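Local coordinates for putative alpha-galactosidase (Bacteroides fragilis, PDB 4NZJ), which probably hydrolyses terminal, non-reducing alpha-D-galactose residues from alpha-galactosides such as galactose oligosaccharides and galactomannans, as a member of glycoside hydrolase family 27, at residues A[319-324]-A[373-378]; A[351-356]-A[412-417]; A[381-386]-A[470-475]; A[394-399]-A[432-437]; A[401-406]-A[427-432]. All coordinates share one frame; numbering follows the deposited sequence.

The five contacts trace how a catalytic (beta/alpha)8 barrel is tied to its C-terminal beta-sandwich. Contact 1 lies within the barrel; contacts 2 and 3 bring the ends of helices 341-353 and 378-384 onto neighbouring strands, 413-419 and 468-473, of one sandwich sheet, with centres about 7 Å apart. Contacts 4 and 5, their centres about 5 Å apart, bring the edge region of that sheet against strand 425-430 and the loop after it. Contacts 1 and 2 alternate along the chain, whereas 4 and 5 fall between the two segments of contact 3. Contact 1, in the barrel, and contact 4, at the sandwich surface, lie about 26 Å apart, centre to centre.

Contact 1 of 5, residues A[319-324]-A[373-378]; sequences DMLVVG and KILLDP
Val323 meets Ile374 and Leu375 in an all-apolar contact of the (beta/alpha)8 barrel, the fold of the catalytic domain in this family. Segment 319-324 is the loop leaving strand 315-317, seventh of the eight barrel strands in chain order, and 373-378 carries the end of helix 369-375, which follows the eighth. Much of the meeting depends on one methyl group. With Val323 CG1 swung opposite the backbone N (chi1 177°), it points into the angle between two consecutive helical side chains. Val323 CG1 lies 3.8 Å from Ile374 CG2, the two side chains crossing at a slant, and 4.0 Å from Ile374 CD1, so two ends of the branched isoleucine border the same methyl. Leu375 comes from another direction: it runs antiparallel alongside the valine and lays its CD2 branch 3.9 Å from Val323 CB. That same branch serves a second neighbour, since Leu321 also slides past Leu375 in the opposite sense. All four residues are buried. The loop also forms backbone bonds from Leu321 to Leu359 of strand 358-360 and to Gly361 just after it, while Leu375 O, at the helix end, accepts a hydrogen bond from Tyr136 OH. The CD2 methyl of Leu375 that meets Val323 is also 4.1 Å from Leu321 CD1.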
# COMPACT_ATOMS: atom_id res chain seq x y z
N ASP A 319 -8.35 1.15 4.56
CA ASP A 319 -9.08 0.62 3.41
C ASP A 319 -8.59 1.24 2.09
O ASP A 319 -7.65 2.05 2.06
CB ASP A 319 -10.61 0.70 3.59
CG ASP A 319 -11.38 -0.40 2.83
OD1 ASP A 319 -10.76 -1.19 2.08
OD2 ASP A 319 -12.63 -0.46 2.97
N MSE A 320 -9.24 0.82 1.01
CA MSE A 320 -8.76 1.09 -0.34
C MSE A 320 -8.72 2.55 -0.73
O MSE A 320 -9.42 3.39 -0.18
CB MSE A 320 -9.65 0.34 -1.33
CG MSE A 320 -11.11 0.76 -1.21
SE MSE A 320 -12.07 0.06 -2.77
CE MSE A 320 -13.87 0.71 -2.34
N LEU A 321 -7.86 2.83 -1.71
CA LEU A 321 -7.89 4.10 -2.40
C LEU A 321 -9.05 4.09 -3.39
O LEU A 321 -9.11 3.24 -4.28
CB LEU A 321 -6.58 4.35 -3.15
CG LEU A 321 -5.35 4.61 -2.28
CD1 LEU A 321 -4.09 4.50 -3.12
CD2 LEU A 321 -5.44 5.96 -1.60
N VAL A 322 -9.97 5.04 -3.24
CA VAL A 322 -11.11 5.20 -4.14
C VAL A 322 -10.82 6.23 -5.24
O VAL A 322 -11.71 6.58 -6.01
CB VAL A 322 -12.39 5.59 -3.37
CG1 VAL A 322 -12.77 4.48 -2.40
CG2 VAL A 322 -12.21 6.90 -2.62
N VAL A 323 -9.58 6.71 -5.30
CA VAL A 323 -9.14 7.68 -6.30
C VAL A 323 -9.63 7.31 -7.70
O VAL A 323 -9.33 6.24 -8.20
CB VAL A 323 -7.59 7.79 -6.33
CG1 VAL A 323 -7.14 8.75 -7.42
CG2 VAL A 323 -7.07 8.23 -4.97
N GLY A 324 -10.40 8.22 -8.29
CA GLY A 324 -10.82 8.11 -9.67
C GLY A 324 -12.04 7.25 -9.94
O GLY A 324 -12.49 7.17 -11.09
N LYS A 373 -2.30 10.93 -12.52
CA LYS A 373 -1.50 12.03 -11.98
C LYS A 373 -1.48 11.97 -10.46
O LYS A 373 -0.45 12.26 -9.83
CB LYS A 373 -2.03 13.39 -12.46
CG LYS A 373 -1.22 14.59 -11.98
CD LYS A 373 -1.81 15.90 -12.49
N ILE A 374 -2.60 11.58 -9.86
CA ILE A 374 -2.68 11.43 -8.42
C ILE A 374 -1.93 10.18 -7.97
O ILE A 374 -1.03 10.26 -7.13
CB ILE A 374 -4.15 11.36 -7.94
CG1 ILE A 374 -4.86 12.69 -8.24
CG2 ILE A 374 -4.20 11.02 -6.46
CD1 ILE A 374 -6.37 12.63 -8.11
N LEU A 375 -2.29 9.02 -8.53
CA LEU A 375 -1.75 7.74 -8.06
C LEU A 375 -0.24 7.57 -8.29
O LEU A 375 0.40 6.76 -7.62
CB LEU A 375 -2.50 6.59 -8.72
CG LEU A 375 -3.97 6.45 -8.34
CD1 LEU A 375 -4.60 5.36 -9.18
CD2 LEU A 375 -4.13 6.15 -6.86
N LEU A 376 0.32 8.33 -9.23
CA LEU A 376 1.74 8.21 -9.58
C LEU A 376 2.60 9.35 -9.02
O LEU A 376 3.74 9.52 -9.43
CB LEU A 376 1.91 8.17 -11.09
CG LEU A 376 1.18 7.05 -11.83
CD1 LEU A 376 1.45 7.16 -13.32
CD2 LEU A 376 1.60 5.69 -11.29
N ASP A 377 2.06 10.12 -8.07
CA ASP A 377 2.76 11.29 -7.53
C ASP A 377 4.04 10.84 -6.81
O ASP A 377 3.95 10.22 -5.76
CB ASP A 377 1.83 12.04 -6.57
CG ASP A 377 2.39 13.37 -6.13
OD1 ASP A 377 3.52 13.40 -5.60
OD2 ASP A 377 1.69 14.39 -6.31
N PRO A 378 5.22 11.14 -7.38
CA PRO A 378 6.44 10.53 -6.81
C PRO A 378 6.81 11.03 -5.42
O PRO A 378 7.31 10.26 -4.61
CB PRO A 378 7.54 10.91 -7.81
CG PRO A 378 6.85 11.43 -9.02
CD PRO A 378 5.52 11.95 -8.58

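Contact 2 of 5, residues A[351-356]-A[412-417]; sequences WCMMAS and RKAVAC
The interface between the catalytic barrel and the C-terminal beta-sandwich is represented here by Met353, at the end of a barrel helix, pressed against Ala414 and Ala416 of a sandwich strand. Met353 is present as selenomethionine. The two alanines are alternate residues of strand 413-419, both directed at the helix, and their small side chains let the long one lie close to the strand. The Met353 chain turns the same way at each step (chi1 -68°, chi2 -73°, chi3 -69°), a coiled shape that brings selenium and the terminal methyl against the strand together. Met353 SE is 3.9 Å from Ala414 CB. Beyond it the methyl folds over the backbone linking the alanines: Met353 CE comes within 3.5 Å of Ala414 O and 3.7 Å of Ala416 N, and it also lies 3.7 Å from Ala416 CB. Lower down the chain, Met353 CG touches Ala416 CB at 4.0 Å. Met353 thus meets both apolar side chains and peptide atoms, with no hydrogen bond between the segments. Just beyond it the helix ends in a Schellman motif, with Ala355 at positive phi as the C-prime residue; Ser356 N bonds to Trp351 O and Ala355 N to Cys352 O. The last helical residue, Met353, rests on the sheet. Trp404 and Lys406 of neighbouring strand 401-407 also touch Met353, Val470 of strand 468-473 touches Ala416, and Trp351 NE1 reaches back to Asp319 O in the barrel.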
# COMPACT_ATOMS: atom_id res chain seq x y z
N TRP A 351 -3.53 9.39 2.86
CA TRP A 351 -3.12 7.98 2.92
C TRP A 351 -1.58 7.89 2.85
O TRP A 351 -0.96 7.07 3.55
CB TRP A 351 -3.76 7.18 1.78
CG TRP A 351 -5.06 6.45 2.11
CD1 TRP A 351 -5.32 5.14 1.87
CD2 TRP A 351 -6.25 6.99 2.71
NE1 TRP A 351 -6.59 4.82 2.27
CE2 TRP A 351 -7.19 5.93 2.80
CE3 TRP A 351 -6.63 8.26 3.18
CZ2 TRP A 351 -8.47 6.10 3.35
CZ3 TRP A 351 -7.91 8.43 3.72
CH2 TRP A 351 -8.81 7.35 3.80
N CYS A 352 -0.95 8.74 2.05
CA CYS A 352 0.50 8.76 2.01
C CYS A 352 1.09 9.21 3.35
O CYS A 352 1.97 8.54 3.91
CB CYS A 352 1.02 9.64 0.86
SG CYS A 352 0.82 8.86 -0.76
N MSE A 353 0.59 10.32 3.88
CA MSE A 353 1.06 10.86 5.17
C MSE A 353 0.86 9.90 6.31
O MSE A 353 1.68 9.86 7.23
CB MSE A 353 0.31 12.14 5.53
CG MSE A 353 0.65 13.31 4.61
SE MSE A 353 2.44 14.03 4.94
CE MSE A 353 2.10 14.83 6.71
N MSE A 354 -0.22 9.13 6.29
CA MSE A 354 -0.55 8.19 7.38
C MSE A 354 0.16 6.86 7.26
O MSE A 354 -0.11 5.94 8.04
CB MSE A 354 -2.06 7.97 7.42
CG MSE A 354 -2.81 9.25 7.82
SE MSE A 354 -4.75 8.93 8.03
CE MSE A 354 -5.13 8.06 6.32
N ALA A 355 1.10 6.75 6.32
CA ALA A 355 1.82 5.49 6.09
C ALA A 355 0.81 4.36 5.91
O ALA A 355 0.97 3.26 6.46
CB ALA A 355 2.79 5.20 7.22
N SER A 356 -0.22 4.63 5.11
CA SER A 356 -1.28 3.67 4.84
C SER A 356 -0.88 2.76 3.69
O SER A 356 -0.15 3.17 2.80
CB SER A 356 -2.56 4.39 4.45
OG SER A 356 -2.96 5.30 5.45
N ARG A 412 14.03 15.41 8.60
CA ARG A 412 13.05 16.42 8.19
C ARG A 412 11.64 16.01 8.63
O ARG A 412 11.44 14.90 9.13
CB ARG A 412 13.10 16.62 6.68
CG ARG A 412 14.45 17.10 6.17
CD ARG A 412 14.39 17.52 4.71
NE ARG A 412 14.15 16.38 3.82
CZ ARG A 412 13.81 16.47 2.53
NH1 ARG A 412 13.63 17.66 1.96
NH2 ARG A 412 13.62 15.37 1.82
N LYS A 413 10.69 16.92 8.46
CA LYS A 413 9.29 16.68 8.79
C LYS A 413 8.41 17.03 7.60
O LYS A 413 8.49 18.14 7.08
CB LYS A 413 8.85 17.53 9.99
CG LYS A 413 9.35 17.04 11.34
CD LYS A 413 8.83 17.91 12.47
CE LYS A 413 9.26 17.40 13.84
NZ LYS A 413 10.71 17.59 14.09
N ALA A 414 7.58 16.09 7.17
CA ALA A 414 6.56 16.39 6.17
C ALA A 414 5.36 16.98 6.89
O ALA A 414 4.96 16.48 7.95
CB ALA A 414 6.16 15.13 5.41
N VAL A 415 4.81 18.06 6.34
CA VAL A 415 3.68 18.76 6.93
C VAL A 415 2.59 18.88 5.88
O VAL A 415 2.83 19.41 4.80
CB VAL A 415 4.08 20.15 7.44
CG1 VAL A 415 2.87 20.93 7.96
CG2 VAL A 415 5.15 20.04 8.53
N ALA A 416 1.39 18.38 6.19
CA ALA A 416 0.25 18.48 5.29
C ALA A 416 -0.79 19.41 5.88
O ALA A 416 -1.23 19.20 7.01
CB ALA A 416 -0.35 17.11 5.04
N CYS A 417 -1.17 20.43 5.11
CA CYS A 417 -2.24 21.35 5.49
C CYS A 417 -3.47 20.97 4.69
O CYS A 417 -3.47 21.09 3.47
CB CYS A 417 -1.84 22.79 5.18
SG CYS A 417 -0.30 23.31 5.97

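Contact 3 of 5, residues A[381-386]-A[470-475]; sequences IAINQD and VYIFGK
The backbones of Ile383 and Ile472 stay well apart, their CA atoms 9.4 Å from each other, so side chains must bridge the space between helix 378-384 and strand 468-473. This is a helix-on-sheet contact at the junction of the catalytic barrel with the C-terminal beta-sandwich. Ile383 provides the reach from the helix: CG1 stands opposite the carbonyl carbon (chi1 -71°) and the extended second torsion carries CD1 toward the strand. There it meets Val470 end to end, with Ile383 CD1 4.0 Å from Val470 CG1. The same methyl approaches the next residue of that strand face, Ile383 CD1 lying 4.3 Å from Ile472 CD1. Tyr471, between them, points to the other side of the sheet, against strand 458-463. Ala414 of strand 413-419 also touches Ile383, so this isoleucine rests on two neighbouring strands. Behind it, the helix end is pinned by polar groups: Gln385 OE1 pairs with Thr99 OG1, and Asn384 ND2 bonds to Ser356 O. Between these two amides, Gln385 NE2 donates to Asn384 OD1 over 2.8 Å at an N-H...O angle of 158°, with the acceptor lying in the glutamine amide plane.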
# COMPACT_ATOMS: atom_id res chain seq x y z
N ILE A 381 4.33 9.47 -2.78
CA ILE A 381 4.68 8.07 -2.59
C ILE A 381 5.99 7.93 -1.80
O ILE A 381 6.10 7.08 -0.92
CB ILE A 381 4.74 7.32 -3.93
CG1 ILE A 381 3.33 7.24 -4.53
CG2 ILE A 381 5.34 5.93 -3.75
CD1 ILE A 381 3.30 6.84 -5.98
N ALA A 382 6.97 8.78 -2.10
CA ALA A 382 8.23 8.75 -1.37
C ALA A 382 8.01 9.00 0.13
O ALA A 382 8.65 8.38 0.97
CB ALA A 382 9.22 9.76 -1.95
N ILE A 383 7.09 9.90 0.44
CA ILE A 383 6.69 10.14 1.83
C ILE A 383 6.04 8.88 2.44
O ILE A 383 6.44 8.45 3.52
CB ILE A 383 5.77 11.37 1.94
CG1 ILE A 383 6.60 12.64 1.70
CG2 ILE A 383 5.09 11.41 3.30
CD1 ILE A 383 5.77 13.89 1.48
N ASN A 384 5.07 8.30 1.73
CA ASN A 384 4.44 7.04 2.19
C ASN A 384 5.45 5.94 2.47
O ASN A 384 5.33 5.19 3.45
CB ASN A 384 3.45 6.53 1.15
CG ASN A 384 2.76 5.23 1.57
OD1 ASN A 384 3.15 4.14 1.16
ND2 ASN A 384 1.73 5.35 2.40
N GLN A 385 6.45 5.84 1.60
CA GLN A 385 7.44 4.77 1.65
C GLN A 385 8.68 5.13 2.50
O GLN A 385 9.65 4.38 2.52
CB GLN A 385 7.85 4.40 0.22
CG GLN A 385 6.71 3.86 -0.63
CD GLN A 385 6.30 2.46 -0.21
OE1 GLN A 385 7.03 1.49 -0.44
NE2 GLN A 385 5.13 2.35 0.40
N ASP A 386 8.65 6.26 3.20
CA ASP A 386 9.80 6.66 4.01
C ASP A 386 10.18 5.55 4.99
O ASP A 386 9.32 5.02 5.68
CB ASP A 386 9.51 7.94 4.78
CG ASP A 386 10.74 8.46 5.51
OD1 ASP A 386 11.61 9.07 4.85
OD2 ASP A 386 10.85 8.23 6.73
N VAL A 470 1.22 19.89 0.71
CA VAL A 470 2.24 19.22 1.51
C VAL A 470 3.59 19.89 1.32
O VAL A 470 3.95 20.34 0.22
CB VAL A 470 2.33 17.72 1.15
CG1 VAL A 470 3.38 17.01 2.00
CG2 VAL A 470 0.97 17.06 1.31
N TYR A 471 4.33 19.96 2.42
CA TYR A 471 5.63 20.60 2.48
C TYR A 471 6.59 19.72 3.27
O TYR A 471 6.15 18.94 4.12
CB TYR A 471 5.51 21.96 3.18
CG TYR A 471 4.52 22.88 2.51
CD1 TYR A 471 3.17 22.81 2.81
CD2 TYR A 471 4.94 23.81 1.56
CE1 TYR A 471 2.25 23.64 2.19
CE2 TYR A 471 4.03 24.65 0.94
CZ TYR A 471 2.69 24.56 1.26
OH TYR A 471 1.77 25.38 0.65
N ILE A 472 7.88 19.81 2.98
CA ILE A 472 8.88 19.12 3.79
C ILE A 472 9.80 20.17 4.40
O ILE A 472 10.49 20.91 3.69
CB ILE A 472 9.70 18.08 2.99
CG1 ILE A 472 8.76 17.07 2.33
CG2 ILE A 472 10.69 17.37 3.91
CD1 ILE A 472 9.47 16.05 1.46
N PHE A 473 9.81 20.23 5.73
CA PHE A 473 10.57 21.23 6.47
C PHE A 473 11.89 20.67 6.98
O PHE A 473 11.92 19.56 7.50
CB PHE A 473 9.75 21.74 7.67
CG PHE A 473 8.68 22.74 7.31
CD1 PHE A 473 7.47 22.31 6.79
CD2 PHE A 473 8.87 24.10 7.51
CE1 PHE A 473 6.47 23.22 6.48
CE2 PHE A 473 7.88 25.01 7.20
CZ PHE A 473 6.68 24.57 6.68
N GLY A 474 12.96 21.44 6.81
CA GLY A 474 14.25 21.14 7.42
C GLY A 474 15.34 20.78 6.43
O GLY A 474 15.08 20.55 5.25
N LYS A 475 16.58 20.76 6.92
CA LYS A 475 17.73 20.29 6.14
C LYS A 475 17.98 18.82 6.47
O LYS A 475 17.70 18.37 7.59
CB LYS A 475 18.97 21.12 6.46
CG LYS A 475 18.89 22.57 6.02

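Contact 4 of 5, residues A[394-399]-A[432-437]; sequences RSIRSD and NTIADL
Ile396 reaches from strand 393-397 to the loop that carries Thr433 and Ile434, and its chain can be traced outward from the sheet. At CB the side chain is already directed toward the loop. The CG2 branch stands opposite the backbone N, while CG1, opposite the carbonyl carbon (chi1 -55°), takes the route outward. A straight second torsion (chi2 179°) then extends the chain to CD1, and this terminal methyl makes the Ile396 part of the contact. Ile396 CD1 lies 3.6 Å from the backbone oxygen Thr433 O and 4.0 Å from the methyl Thr433 CG2; the two side chains cross at close to a right angle. The Thr433 hydroxyl points away from this methyl contact, OG1 being bonded to the backbone N of Asn430. Beside these, Ile434 places CD1 4.2 Å from Ile396 CD1 and 3.5 Å from Ser395 CB, although Ile434 was modelled in two conformers and these distances belong to one of them. No hydrogen bond joins the two segments, and the contact lies at the protein surface. On the strand, Arg394 and Arg397 both form salt bridges with Glu301 of the barrel helix 296-303. That two successive residues, Ser395 and Ile396, can both face the loop reflects a classic beta bulge: both lie opposite Ile403 of strand 401-407, and Ser395 has near-helical backbone angles. The arrangement is a bulged outermost strand of the C-terminal beta-sandwich, meeting the loop between strands 425-430 and 441-444.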
# COMPACT_ATOMS: atom_id res chain seq x y z
N ARG A 394 -2.07 13.89 13.49
CA ARG A 394 -2.87 15.08 13.22
C ARG A 394 -2.67 16.01 14.40
O ARG A 394 -3.39 15.93 15.41
CB ARG A 394 -4.34 14.73 12.99
CG ARG A 394 -5.18 15.94 12.62
CD ARG A 394 -6.62 15.58 12.34
NE ARG A 394 -7.27 15.01 13.51
CZ ARG A 394 -8.47 14.44 13.52
NH1 ARG A 394 -9.17 14.34 12.40
NH2 ARG A 394 -8.98 13.96 14.64
N SER A 395 -1.67 16.87 14.28
CA SER A 395 -1.25 17.75 15.37
C SER A 395 -2.30 18.81 15.70
O SER A 395 -2.41 19.23 16.85
CB SER A 395 0.07 18.43 15.02
OG SER A 395 1.07 17.46 14.78
N ILE A 396 -3.01 19.27 14.68
CA ILE A 396 -4.09 20.23 14.85
C ILE A 396 -5.30 19.81 14.02
O ILE A 396 -5.17 19.54 12.83
CB ILE A 396 -3.67 21.66 14.44
CG1 ILE A 396 -2.41 22.08 15.20
CG2 ILE A 396 -4.80 22.65 14.69
CD1 ILE A 396 -1.90 23.46 14.85
N ARG A 397 -6.46 19.76 14.66
CA ARG A 397 -7.74 19.63 13.96
C ARG A 397 -8.54 20.88 14.28
O ARG A 397 -9.21 20.95 15.32
CB ARG A 397 -8.52 18.38 14.38
CG ARG A 397 -9.72 18.11 13.47
CD ARG A 397 -10.81 17.26 14.10
NE ARG A 397 -11.83 16.98 13.09
CZ ARG A 397 -12.78 17.83 12.72
NH1 ARG A 397 -12.91 19.03 13.30
NH2 ARG A 397 -13.64 17.48 11.77
N SER A 398 -8.46 21.88 13.41
CA SER A 398 -9.15 23.13 13.62
C SER A 398 -10.55 23.06 13.02
O SER A 398 -10.96 22.03 12.48
CB SER A 398 -8.35 24.31 13.05
OG SER A 398 -8.47 24.41 11.65
N ASP A 399 -11.29 24.16 13.11
CA ASP A 399 -12.67 24.18 12.62
C ASP A 399 -12.75 23.81 11.14
O ASP A 399 -13.62 23.04 10.74
CB ASP A 399 -13.31 25.56 12.86
CG ASP A 399 -13.58 25.84 14.34
OD1 ASP A 399 -13.48 24.92 15.18
OD2 ASP A 399 -13.89 27.01 14.67
N ASN A 432 5.49 28.84 15.71
CA ASN A 432 4.63 28.39 16.80
C ASN A 432 3.50 27.44 16.39
O ASN A 432 2.74 26.99 17.25
CB ASN A 432 4.04 29.59 17.54
CG ASN A 432 5.09 30.41 18.26
OD1 ASN A 432 6.10 29.88 18.72
ND2 ASN A 432 4.85 31.70 18.37
N THR A 433 3.39 27.10 15.11
CA THR A 433 2.29 26.23 14.67
C THR A 433 2.45 24.82 15.24
O THR A 433 1.50 24.26 15.81
CB THR A 433 2.19 26.17 13.14
OG1 THR A 433 2.10 27.50 12.62
CG2 THR A 433 0.96 25.36 12.71
N ILE A 434 3.64 24.26 15.05
CA ILE A 434 4.01 22.90 15.47
C ILE A 434 5.38 22.96 16.15
O ILE A 434 6.22 23.76 15.75
CB ILE A 434 4.17 21.97 14.25
CG1 ILE A 434 2.90 21.96 13.38
CG2 ILE A 434 4.51 20.55 14.69
CD1 ILE A 434 1.68 21.43 14.09
N ALA A 435 5.62 22.10 17.13
CA ALA A 435 6.90 22.06 17.82
C ALA A 435 8.00 21.56 16.88
O ALA A 435 7.76 20.67 16.06
CB ALA A 435 6.81 21.18 19.05
N ASP A 436 9.18 22.16 17.00
CA ASP A 436 10.39 21.69 16.30
C ASP A 436 10.24 21.67 14.78
O ASP A 436 10.64 20.70 14.13
CB ASP A 436 10.79 20.30 16.81
CG ASP A 436 10.96 20.26 18.32
OD1 ASP A 436 11.69 21.11 18.86
OD2 ASP A 436 10.36 19.37 18.96
N LEU A 437 9.66 22.73 14.23
CA LEU A 437 9.50 22.85 12.78
C LEU A 437 10.55 23.81 12.23
O LEU A 437 10.55 25.00 12.56
CB LEU A 437 8.10 23.34 12.44
CG LEU A 437 7.67 23.17 10.98
CD1 LEU A 437 7.54 21.70 10.61
CD2 LEU A 437 6.36 23.91 10.72

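Contact 5 of 5, residues A[401-406]-A[427-432]; sequences YDIWVK and VILNEN
A methyl of Val427 sits almost exactly above the middle of the Tyr401 ring, a remarkably centred CH-pi contact. Val427 CG2 is 3.5 Å from the centroid of the Tyr401 ring and only 5° off the ring normal, so it is nearly equidistant from all six carbons. The ring is brought there by an uncommon first torsion, CG lying between the backbone N and the carbonyl carbon (chi1 67°). Val427 CG1 lies on the same face, toward the rim, 3.9 Å from Tyr401 CE1. Ile403 was modelled in two conformers; in the one described, CD1 meets Val427 CG1 end to end and is 4.1 Å from Leu429 CD2. Strands 401-406 and 427-430 belong to the two facing sheets of the beta-sandwich: their axes are 10.1 Å apart and 30° from parallel. Away from this interior, Asp402 turns to the other side of its sheet, where its OD2 accepts from Trp404 NE1 on the anti side but tilted out of the carboxylate plane, and its OD1 pairs with Arg420. At the phenol end the chemistry changes. One water lies 2.8 Å from Tyr401 OH and accepts from Ile428 N at 3.0 Å, linking the sheets. Tyr401 thus joins the two layers twice, its ring face by dispersion and CH-pi attraction and its hydroxyl through water, which satisfies a backbone N-H of a strand in the facing sheet.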
# COMPACT_ATOMS: atom_id res chain seq x y z
N TYR A 401 -9.62 23.15 9.01
CA TYR A 401 -8.45 22.47 8.47
C TYR A 401 -7.68 21.65 9.49
O TYR A 401 -7.73 21.90 10.70
CB TYR A 401 -7.52 23.49 7.78
CG TYR A 401 -6.87 24.50 8.70
CD1 TYR A 401 -5.70 24.18 9.39
CD2 TYR A 401 -7.38 25.78 8.84
CE1 TYR A 401 -5.09 25.10 10.22
CE2 TYR A 401 -6.77 26.71 9.67
CZ TYR A 401 -5.63 26.37 10.36
OH TYR A 401 -5.02 27.28 11.18
N ASP A 402 -6.95 20.66 8.97
CA ASP A 402 -6.04 19.84 9.74
C ASP A 402 -4.61 20.22 9.40
O ASP A 402 -4.31 20.61 8.26
CB ASP A 402 -6.12 18.37 9.36
CG ASP A 402 -7.44 17.71 9.66
OD1 ASP A 402 -8.25 18.28 10.42
OD2 ASP A 402 -7.63 16.60 9.12
N ILE A 403 -3.72 20.05 10.38
CA ILE A 403 -2.28 20.02 10.15
C ILE A 403 -1.79 18.64 10.57
O ILE A 403 -1.91 18.27 11.74
CB ILE A 403 -1.54 21.07 10.99
CG1 ILE A 403 -2.02 22.48 10.65
CG2 ILE A 403 -0.03 20.97 10.77
CD1 ILE A 403 -1.84 22.85 9.20
N TRP A 404 -1.27 17.87 9.62
CA TRP A 404 -0.71 16.55 9.88
C TRP A 404 0.80 16.63 9.75
O TRP A 404 1.31 17.33 8.87
CB TRP A 404 -1.23 15.53 8.87
CG TRP A 404 -2.69 15.23 8.95
CD1 TRP A 404 -3.71 16.02 8.50
CD2 TRP A 404 -3.29 14.03 9.44
NE1 TRP A 404 -4.92 15.39 8.71
CE2 TRP A 404 -4.69 14.17 9.28
CE3 TRP A 404 -2.79 12.86 10.01
CZ2 TRP A 404 -5.59 13.18 9.68
CZ3 TRP A 404 -3.68 11.87 10.41
CH2 TRP A 404 -5.07 12.04 10.24
N VAL A 405 1.52 15.91 10.60
CA VAL A 405 2.98 16.00 10.66
C VAL A 405 3.59 14.61 10.70
O VAL A 405 3.23 13.79 11.56
CB VAL A 405 3.43 16.79 11.90
CG1 VAL A 405 4.94 16.94 11.92
CG2 VAL A 405 2.76 18.15 11.92
N LYS A 406 4.52 14.36 9.79
CA LYS A 406 5.18 13.06 9.66
C LYS A 406 6.70 13.24 9.70
O LYS A 406 7.29 13.74 8.75
CB LYS A 406 4.78 12.41 8.33
CG LYS A 406 5.16 10.94 8.15
CD LYS A 406 5.01 10.55 6.68
CE LYS A 406 4.83 9.06 6.43
NZ LYS A 406 5.93 8.22 6.99
N VAL A 427 -3.99 29.02 5.60
CA VAL A 427 -3.27 28.57 6.79
C VAL A 427 -1.93 29.30 6.84
O VAL A 427 -1.18 29.29 5.86
CB VAL A 427 -3.04 27.05 6.76
CG1 VAL A 427 -2.28 26.59 8.00
CG2 VAL A 427 -4.37 26.32 6.64
N ILE A 428 -1.63 29.93 7.97
CA ILE A 428 -0.34 30.58 8.16
C ILE A 428 0.52 29.70 9.05
O ILE A 428 0.29 29.60 10.26
CB ILE A 428 -0.49 31.98 8.80
CG1 ILE A 428 -1.43 32.86 7.95
CG2 ILE A 428 0.88 32.65 8.92
CD1 ILE A 428 -1.81 34.17 8.61
N LEU A 429 1.50 29.03 8.45
CA LEU A 429 2.45 28.24 9.22
C LEU A 429 3.53 29.18 9.75
O LEU A 429 4.05 30.02 9.01
CB LEU A 429 3.08 27.14 8.35
CG LEU A 429 2.13 26.08 7.78
CD1 LEU A 429 2.89 25.15 6.85
CD2 LEU A 429 1.48 25.30 8.91
N ASN A 430 3.82 29.08 11.04
CA ASN A 430 4.90 29.84 11.65
C ASN A 430 5.64 28.97 12.66
O ASN A 430 5.30 27.80 12.83
CB ASN A 430 4.37 31.14 12.27
CG ASN A 430 3.32 30.90 13.34
OD1 ASN A 430 3.54 30.12 14.27
ND2 ASN A 430 2.19 31.59 13.23
N GLU A 431 6.65 29.54 13.32
CA GLU A 431 7.47 28.76 14.25
C GLU A 431 6.67 28.26 15.46
O GLU A 431 7.11 27.35 16.15
CB GLU A 431 8.70 29.55 14.70
CG GLU A 431 9.85 29.48 13.71
CD GLU A 431 11.10 30.16 14.21
OE1 GLU A 431 10.99 31.22 14.86
OE2 GLU A 431 12.21 29.64 13.94
N ASN A 432 5.49 28.84 15.71
CA ASN A 432 4.63 28.39 16.80
C ASN A 432 3.50 27.44 16.39
O ASN A 432 2.74 26.99 17.25
CB ASN A 432 4.04 29.59 17.54
CG ASN A 432 5.09 30.41 18.26
OD1 ASN A 432 6.10 29.88 18.72
ND2 ASN A 432 4.85 31.70 18.37
O HOH W 1 -3.34 29.33 10.38